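Local coordinates for protein aminotransferase (Streptomyces pactum, PDB 4ZM4) that binds pyridoxal-5'-phosphate and belongs to the class-III aminotransferases, a family of pyridoxal-phosphate-dependent enzymes, at residues Y67-L71 and R279-G284; A134-R140 and S244-L248; I254-V259 and V365-M369. The protein carries 1 engineered substitution. All blocks are in the same frame, centred on the assembly; numbering follows the deposited sequence.

Contact 1. Residues Y67-L71 and R279-G284. Engineered in segment 279-284: R279 (natural residue Lys). With P3B ((3E,4R,5R)-4,5-dihydroxy-3-{[(Z)-{3-hydroxy-2-methyl-5-[(phosphonooxy)methyl]pyridin-4(1H)-ylidene}methyl]imino}cyclohex-1-ene-1-carboxylic acid), chain H.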
# COMPACT_ATOMS: atom_id res chain seq x y z
N TYR B 67 -1.12 0.21 16.17
CA TYR B 67 -2.13 -0.68 15.61
C TYR B 67 -1.64 -2.10 15.18
O TYR B 67 -2.21 -2.69 14.25
CB TYR B 67 -2.89 0.04 14.48
CG TYR B 67 -3.58 1.32 14.90
CD1 TYR B 67 -4.87 1.30 15.43
CD2 TYR B 67 -2.97 2.54 14.75
CE1 TYR B 67 -5.52 2.48 15.78
CE2 TYR B 67 -3.62 3.72 15.09
CZ TYR B 67 -4.89 3.70 15.61
OH TYR B 67 -5.52 4.88 15.98
N GLY B 68 -0.67 -2.67 15.90
CA GLY B 68 -0.37 -4.11 15.79
C GLY B 68 1.02 -4.62 15.38
O GLY B 68 1.34 -5.76 15.68
N PRO B 69 1.82 -3.81 14.68
CA PRO B 69 3.11 -4.34 14.17
C PRO B 69 4.21 -4.58 15.20
O PRO B 69 5.08 -5.40 14.95
CB PRO B 69 3.61 -3.25 13.19
CG PRO B 69 2.52 -2.26 13.09
CD PRO B 69 1.60 -2.42 14.27
N HIS B 70 4.14 -3.91 16.35
CA HIS B 70 5.28 -3.81 17.25
C HIS B 70 5.19 -4.78 18.39
O HIS B 70 4.84 -4.44 19.52
CB HIS B 70 5.39 -2.36 17.72
CG HIS B 70 5.55 -1.40 16.59
ND1 HIS B 70 4.54 -0.53 16.19
CD2 HIS B 70 6.57 -1.20 15.74
CE1 HIS B 70 4.94 0.16 15.14
NE2 HIS B 70 6.17 -0.22 14.85
N LEU B 71 5.56 -6.00 18.10
CA LEU B 71 5.56 -7.08 19.08
C LEU B 71 6.63 -6.86 20.15
O LEU B 71 6.46 -7.27 21.32
CB LEU B 71 5.78 -8.38 18.36
CG LEU B 71 5.30 -9.65 19.02
CD1 LEU B 71 3.79 -9.66 19.12
CD2 LEU B 71 5.78 -10.86 18.22
N ARG B 279 1.64 -6.32 9.32
CA ARG B 279 1.79 -5.89 10.73
C ARG B 279 3.02 -6.44 11.42
O ARG B 279 4.09 -5.89 11.25
CB ARG B 279 0.54 -6.19 11.56
CG ARG B 279 -0.70 -5.58 10.99
CD ARG B 279 -0.85 -4.11 11.25
NE ARG B 279 -1.77 -3.60 10.24
CZ ARG B 279 -3.04 -3.26 10.41
NH1 ARG B 279 -3.66 -3.32 11.60
NH2 ARG B 279 -3.70 -2.83 9.34
N VAL B 280 2.87 -7.50 12.22
CA VAL B 280 3.99 -8.05 12.97
C VAL B 280 5.04 -8.53 11.97
O VAL B 280 6.25 -8.43 12.22
CB VAL B 280 3.56 -9.21 13.92
CG1 VAL B 280 4.78 -9.88 14.54
CG2 VAL B 280 2.64 -8.69 15.00
N MET B 281 4.58 -9.03 10.83
CA MET B 281 5.48 -9.61 9.81
C MET B 281 6.61 -8.67 9.44
O MET B 281 7.72 -9.10 9.35
CB MET B 281 4.67 -9.97 8.55
CG MET B 281 5.43 -10.85 7.56
SD MET B 281 4.35 -11.29 6.19
CE MET B 281 4.35 -9.74 5.27
N GLY B 282 6.30 -7.40 9.22
CA GLY B 282 7.29 -6.42 8.82
C GLY B 282 7.73 -5.46 9.91
O GLY B 282 8.44 -4.51 9.61
N GLY B 283 7.30 -5.68 11.15
CA GLY B 283 7.69 -4.85 12.30
C GLY B 283 7.43 -3.36 12.17
O GLY B 283 8.16 -2.53 12.73
N GLY B 284 6.38 -3.01 11.45
CA GLY B 284 6.06 -1.60 11.18
C GLY B 284 6.45 -1.07 9.82
O GLY B 284 6.04 0.02 9.47
OAH P3B H . -4.76 -1.39 4.64
PBA P3B H . -4.00 -1.78 5.97
OAI P3B H . -4.33 -0.66 6.91
OAC P3B H . -2.50 -1.91 5.81
OAQ P3B H . -4.80 -3.19 6.40
CAM P3B H . -6.25 -3.36 6.25
CAV P3B H . -6.64 -4.28 7.18
CAL P3B H . -6.89 -5.57 6.73
NAP P3B H . -7.24 -6.54 7.66
CAU P3B H . -7.33 -6.24 9.00
CAA P3B H . -7.71 -7.19 9.91
CAW P3B H . -7.13 -5.00 9.43
OAE P3B H . -7.24 -4.77 10.75
CAX P3B H . -6.74 -3.97 8.57
CAJ P3B H . -6.54 -2.64 9.06
NAO P3B H . -6.87 -2.28 10.35
CAT P3B H . -6.79 -0.99 10.80
CAK P3B H . -6.55 0.16 10.00
CAS P3B H . -6.56 1.46 10.48
CAR P3B H . -6.26 2.56 9.66
OAD P3B H . -6.16 3.72 10.10
OAB P3B H . -6.16 2.47 8.46
CAN P3B H . -6.57 1.72 11.79
CAY P3B H . -6.69 0.55 12.79
OAF P3B H . -7.59 1.08 13.78
CAZ P3B H . -7.15 -0.83 12.19
OAG P3B H . -6.85 -2.04 12.99

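Contact 2. Residues A134-R140 and S244-L248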
# COMPACT_ATOMS: atom_id res chain seq x y z
N ALA B 134 -9.49 -15.81 -5.34
CA ALA B 134 -10.58 -16.72 -5.05
C ALA B 134 -11.71 -16.68 -6.13
O ALA B 134 -12.28 -17.73 -6.49
CB ALA B 134 -11.17 -16.43 -3.67
N ARG B 135 -12.05 -15.49 -6.60
CA ARG B 135 -13.05 -15.37 -7.68
C ARG B 135 -12.51 -16.01 -8.95
O ARG B 135 -13.23 -16.78 -9.62
CB ARG B 135 -13.43 -13.90 -7.91
CG ARG B 135 -14.15 -13.25 -6.74
CD ARG B 135 -14.40 -11.77 -6.97
NE ARG B 135 -15.56 -11.30 -6.22
CZ ARG B 135 -15.57 -10.38 -5.25
NH1 ARG B 135 -14.44 -9.75 -4.86
NH2 ARG B 135 -16.77 -10.08 -4.65
N ALA B 136 -11.25 -15.72 -9.29
CA ALA B 136 -10.65 -16.28 -10.52
C ALA B 136 -10.53 -17.82 -10.47
O ALA B 136 -10.75 -18.49 -11.49
CB ALA B 136 -9.29 -15.68 -10.79
N THR B 137 -10.23 -18.35 -9.29
CA THR B 137 -9.95 -19.76 -9.11
C THR B 137 -11.24 -20.59 -9.15
O THR B 137 -11.30 -21.65 -9.76
CB THR B 137 -9.15 -19.97 -7.78
OG1 THR B 137 -7.91 -19.27 -7.86
CG2 THR B 137 -8.84 -21.45 -7.52
N THR B 138 -12.26 -20.12 -8.45
CA THR B 138 -13.53 -20.82 -8.36
C THR B 138 -14.43 -20.52 -9.54
O THR B 138 -15.40 -21.22 -9.78
CB THR B 138 -14.28 -20.40 -7.10
OG1 THR B 138 -14.44 -18.97 -7.08
CG2 THR B 138 -13.54 -20.82 -5.85
N GLY B 139 -14.15 -19.46 -10.29
CA GLY B 139 -15.05 -19.01 -11.35
C GLY B 139 -16.35 -18.47 -10.78
O GLY B 139 -17.35 -18.41 -11.47
N ARG B 140 -16.34 -18.06 -9.51
CA ARG B 140 -17.53 -17.51 -8.85
C ARG B 140 -17.23 -16.08 -8.50
O ARG B 140 -16.12 -15.62 -8.70
CB ARG B 140 -17.88 -18.32 -7.59
CG ARG B 140 -18.04 -19.82 -7.84
CD ARG B 140 -18.15 -20.60 -6.52
NE ARG B 140 -18.23 -22.05 -6.70
CZ ARG B 140 -18.39 -22.93 -5.71
NH1 ARG B 140 -18.50 -22.51 -4.46
NH2 ARG B 140 -18.40 -24.23 -5.97
N SER B 244 -18.48 -26.95 -0.02
CA SER B 244 -19.12 -26.18 -1.10
C SER B 244 -18.17 -25.78 -2.20
O SER B 244 -18.60 -25.34 -3.26
CB SER B 244 -19.83 -24.95 -0.55
OG SER B 244 -21.02 -25.32 0.16
N GLY B 245 -16.86 -25.92 -1.96
CA GLY B 245 -15.86 -25.50 -2.93
C GLY B 245 -15.57 -24.01 -2.86
O GLY B 245 -15.07 -23.44 -3.81
N ALA B 246 -15.90 -23.39 -1.73
CA ALA B 246 -15.56 -21.99 -1.48
C ALA B 246 -14.21 -21.90 -0.80
O ALA B 246 -13.90 -22.72 0.05
CB ALA B 246 -16.63 -21.34 -0.62
N MET B 247 -13.40 -20.91 -1.15
CA MET B 247 -12.09 -20.75 -0.49
C MET B 247 -12.31 -20.08 0.85
O MET B 247 -13.10 -19.13 0.96
CB MET B 247 -11.11 -19.96 -1.38
CG MET B 247 -10.84 -20.68 -2.70
SD MET B 247 -9.49 -19.97 -3.67
CE MET B 247 -8.06 -20.63 -2.83
N LEU B 248 -11.67 -20.61 1.88
CA LEU B 248 -11.69 -19.98 3.19
C LEU B 248 -10.46 -19.06 3.29
O LEU B 248 -9.32 -19.53 3.10
CB LEU B 248 -11.69 -21.03 4.32
CG LEU B 248 -11.67 -20.51 5.77
CD1 LEU B 248 -12.77 -19.52 6.07
CD2 LEU B 248 -11.75 -21.68 6.75

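Contact 3. Residues I254-V259 and V365-M369. With P3B ((3E,4R,5R)-4,5-dihydroxy-3-{[(Z)-{3-hydroxy-2-methyl-5-[(phosphonooxy)methyl]pyridin-4(1H)-ylidene}methyl]imino}cyclohex-1-ene-1-carboxylic acid), chain H.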
# COMPACT_ATOMS: atom_id res chain seq x y z
N ILE B 254 -3.85 -8.84 11.64
CA ILE B 254 -3.61 -8.58 13.05
C ILE B 254 -3.17 -9.85 13.80
O ILE B 254 -2.17 -9.81 14.53
CB ILE B 254 -4.84 -7.94 13.71
CG1 ILE B 254 -4.91 -6.46 13.32
CG2 ILE B 254 -4.77 -8.05 15.22
CD1 ILE B 254 -6.20 -5.79 13.75
N THR B 255 -3.89 -10.96 13.64
CA THR B 255 -3.61 -12.17 14.43
C THR B 255 -2.31 -12.93 14.06
O THR B 255 -1.72 -13.62 14.91
CB THR B 255 -4.78 -13.16 14.39
OG1 THR B 255 -5.08 -13.48 13.03
CG2 THR B 255 -5.98 -12.59 15.04
N GLY B 256 -1.85 -12.79 12.83
CA GLY B 256 -0.62 -13.49 12.40
C GLY B 256 0.63 -13.08 13.15
O GLY B 256 0.88 -11.90 13.36
N PHE B 257 1.38 -14.06 13.61
CA PHE B 257 2.55 -13.85 14.47
C PHE B 257 2.26 -13.06 15.72
O PHE B 257 3.18 -12.52 16.34
CB PHE B 257 3.69 -13.17 13.72
CG PHE B 257 3.87 -13.66 12.32
CD1 PHE B 257 4.49 -14.87 12.06
CD2 PHE B 257 3.39 -12.91 11.25
CE1 PHE B 257 4.62 -15.31 10.76
CE2 PHE B 257 3.55 -13.35 9.95
CZ PHE B 257 4.17 -14.55 9.71
N ARG B 258 1.01 -13.06 16.16
CA ARG B 258 0.61 -12.30 17.36
C ARG B 258 -0.03 -13.21 18.42
O ARG B 258 0.42 -13.24 19.57
CB ARG B 258 -0.35 -11.18 16.91
CG ARG B 258 -1.25 -10.58 17.96
CD ARG B 258 -0.52 -9.71 18.94
NE ARG B 258 0.05 -8.49 18.35
CZ ARG B 258 0.69 -7.56 19.06
NH1 ARG B 258 0.79 -7.66 20.39
NH2 ARG B 258 1.21 -6.49 18.46
N VAL B 259 -1.10 -13.91 18.04
CA VAL B 259 -1.83 -14.79 18.98
C VAL B 259 -1.12 -16.12 19.17
O VAL B 259 -1.38 -16.83 20.13
CB VAL B 259 -3.30 -15.04 18.57
CG1 VAL B 259 -4.05 -13.74 18.49
CG2 VAL B 259 -3.36 -15.75 17.22
N VAL B 365 -6.75 -12.20 23.89
CA VAL B 365 -6.14 -13.33 23.25
C VAL B 365 -4.66 -12.96 23.11
O VAL B 365 -4.27 -12.19 22.19
CB VAL B 365 -6.77 -13.66 21.88
CG1 VAL B 365 -6.14 -14.90 21.29
CG2 VAL B 365 -8.28 -13.85 21.98
N GLY B 366 -3.86 -13.45 24.06
CA GLY B 366 -2.47 -13.16 24.15
C GLY B 366 -2.30 -11.69 24.50
O GLY B 366 -2.83 -11.22 25.49
N THR B 367 -1.58 -10.97 23.64
CA THR B 367 -1.32 -9.56 23.83
C THR B 367 -2.33 -8.67 23.09
O THR B 367 -2.17 -7.45 23.03
CB THR B 367 0.12 -9.23 23.37
OG1 THR B 367 0.40 -9.85 22.11
CG2 THR B 367 1.10 -9.73 24.39
N LEU B 368 -3.34 -9.30 22.49
CA LEU B 368 -4.44 -8.59 21.83
C LEU B 368 -5.51 -8.50 22.91
O LEU B 368 -5.81 -9.50 23.57
CB LEU B 368 -4.94 -9.43 20.69
CG LEU B 368 -5.14 -8.92 19.29
CD1 LEU B 368 -3.99 -8.07 18.80
CD2 LEU B 368 -5.31 -10.12 18.41
N MET B 369 -6.02 -7.31 23.15
CA MET B 369 -6.81 -7.05 24.36
C MET B 369 -7.81 -5.89 24.15
O MET B 369 -7.41 -4.80 23.70
CB MET B 369 -5.83 -6.70 25.48
CG MET B 369 -6.42 -6.63 26.85
SD MET B 369 -5.06 -6.50 28.05
CE MET B 369 -6.10 -6.22 29.50
OAH P3B H . -4.76 -1.39 4.64
PBA P3B H . -4.00 -1.78 5.97
OAI P3B H . -4.33 -0.66 6.91
OAC P3B H . -2.50 -1.91 5.81
OAQ P3B H . -4.80 -3.19 6.40
CAM P3B H . -6.25 -3.36 6.25
CAV P3B H . -6.64 -4.28 7.18
CAL P3B H . -6.89 -5.57 6.73
NAP P3B H . -7.24 -6.54 7.66
CAU P3B H . -7.33 -6.24 9.00
CAA P3B H . -7.71 -7.19 9.91
CAW P3B H . -7.13 -5.00 9.43
OAE P3B H . -7.24 -4.77 10.75
CAX P3B H . -6.74 -3.97 8.57
CAJ P3B H . -6.54 -2.64 9.06
NAO P3B H . -6.87 -2.28 10.35
CAT P3B H . -6.79 -0.99 10.80
CAK P3B H . -6.55 0.16 10.00
CAS P3B H . -6.56 1.46 10.48
CAR P3B H . -6.26 2.56 9.66
OAD P3B H . -6.16 3.72 10.10
OAB P3B H . -6.16 2.47 8.46
CAN P3B H . -6.57 1.72 11.79
CAY P3B H . -6.69 0.55 12.79
OAF P3B H . -7.59 1.08 13.78
CAZ P3B H . -7.15 -0.83 12.19
OAG P3B H . -6.85 -2.04 12.99

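Contact 1. Residues Y67-L71 and R279-G284
R279, an engineered residue in place of the natural Lys, reaches along the 67-71 loop and meets the backbone of Y67. Its NH1 donates to Y67 O at 3.1 Å; the bond is bent at the hydrogen (137°), and the oxygen stands 30° out of the guanidinium plane. The backbone sets CB beside P69, and the bend at chi2 (-77°) brings CD back alongside the proline ring before the chain runs on to the ligand pocket, the guanidinium edge toward the phosphorus of P3B. There Y67 turns one ring face to the cyclohexene of P3B, whose CAN stands 4.0 Å above the ring plane, toward its rim. The R279 backbone N is bonded to Y311 OH of the second subunit, while its carbonyl O lies 3.3 Å from P69 CB. At V280 the two branches divide the work: CG2 presses on G68 O at 3.3 Å, and CG1, anti to the backbone N, reaches L71 CD2 at 3.9 Å. The V280 CA hydrogen points almost straight at P69 O, with a CA to O distance of 3.5 Å. G283 O lies 3.7 Å from H70 CD2, a plain contact, and takes its hydrogen bond from H91 NE2 of the second subunit. G284 closes the contact, its N 3.3 Å from P69 CB, with its CA beside the same imidazole. P69 CB sits over the centre of one face of that ring, whose ND1 is bonded to M65 O. The result is an active-site pocket at the subunit interface, as in other fold-type I pyridoxal-phosphate enzymes.

Contact 2. Residues A134-R140 and S244-L248
This contact belongs to the helix-on-sheet packing of the large domain: the C-terminal end of helix 123-138, from A134 to T138, lies on the start of strand 247-251 in the seven-stranded mixed sheet, with M247 and R140 carrying the contact. With CG anti to the carbonyl carbon (chi1 -62°) and chi2 extended (-170°), M247 carries SD to the helix, 3.7 Å from A134 CA and 4.1 Å from T137 CB. T138 adds its methyl: CG2 approaches G245 O at 3.7 Å, while OG1 turns back to give a 2.6 Å bond to A134 O and accepts from R140 N, an ST turn that ends the helix ahead of R140. From there the arginine runs extended across to S244 and grips a single acceptor end-on with two nitrogens. NH2 lies 2.9 Å from S244 O, in the carbonyl plane, whereas NH1, at 3.1 Å, approaches the same oxygen from above that plane. G245 O lies over one face of the guanidinium, toward its rim, and NH1 has a further acceptor in I212 O of the neighbouring strand. A positive guanidinium on the carbonyl that ends helix 233-244 would be expected to suit the negative end of that helix's dipole, and the two bonds to one oxygen fix the rotation of the arginine head.

Contact 3. Residues I254-V259 and V365-M369
NH1 of R258 is shared by two oxygens: it donates to T367 OG1 at 2.8 Å, with an angle of 154° at the hydrogen, and also to L423 O. T367 sits in the type II' turn of the beta hairpin that links strands 360-365 and 368-373, and its hydroxyl comes in close to the guanidinium plane. CG of the arginine, anti to the backbone N (chi1 160°), lies on L368, and the bends at chi2 and chi3 then turn the head to T367 OG1. NH2 has a separate acceptor, G68 O, which ties the 254-259 loop to another loop of the pocket. Within 254-259, T255 O accepts from both R258 N and V259 N. L368 fills the middle of the contact with its two methyls. CD1 lies 3.7 Å from I254 CG2 and 3.8 Å from R258 CG; CD2 meets V259 CG1 at 3.8 Å. The same V259 methyl approaches V365 CG1 at 3.7 Å, so the first residue of the turn and the last both lean on one valine. F422, from strand 421-422 of the same small antiparallel sheet, packs on I254, R258 and L368. Beyond that apolar patch I254 faces the ligand pocket: its CG1 branch ends at CD1, 3.3 Å from OAE of P3B.

In the fold
Contacts 1 and 3 belong to the buried core around P3B, their centres about 11 Å apart. They touch directly: R258 of contact 3 reaches the 67-71 loop of contact 1, and V280 and L71 pack on F257. Contact 2 is more peripheral and partly buried, its centre about 30 Å from that of contact 1 and 28 Å from that of contact 3, yet it rests on strand 247-251, which leads into the 254-259 loop of contact 3. Each uses an arginine differently: toward a backbone carbonyl beside the ligand in contact 1, a helix-ending carbonyl in contact 2, and a threonine hydroxyl as well as carbonyls in contact 3. Contacts 1 and 2 both touch the second subunit, whereas no other protein chain touches contact 3.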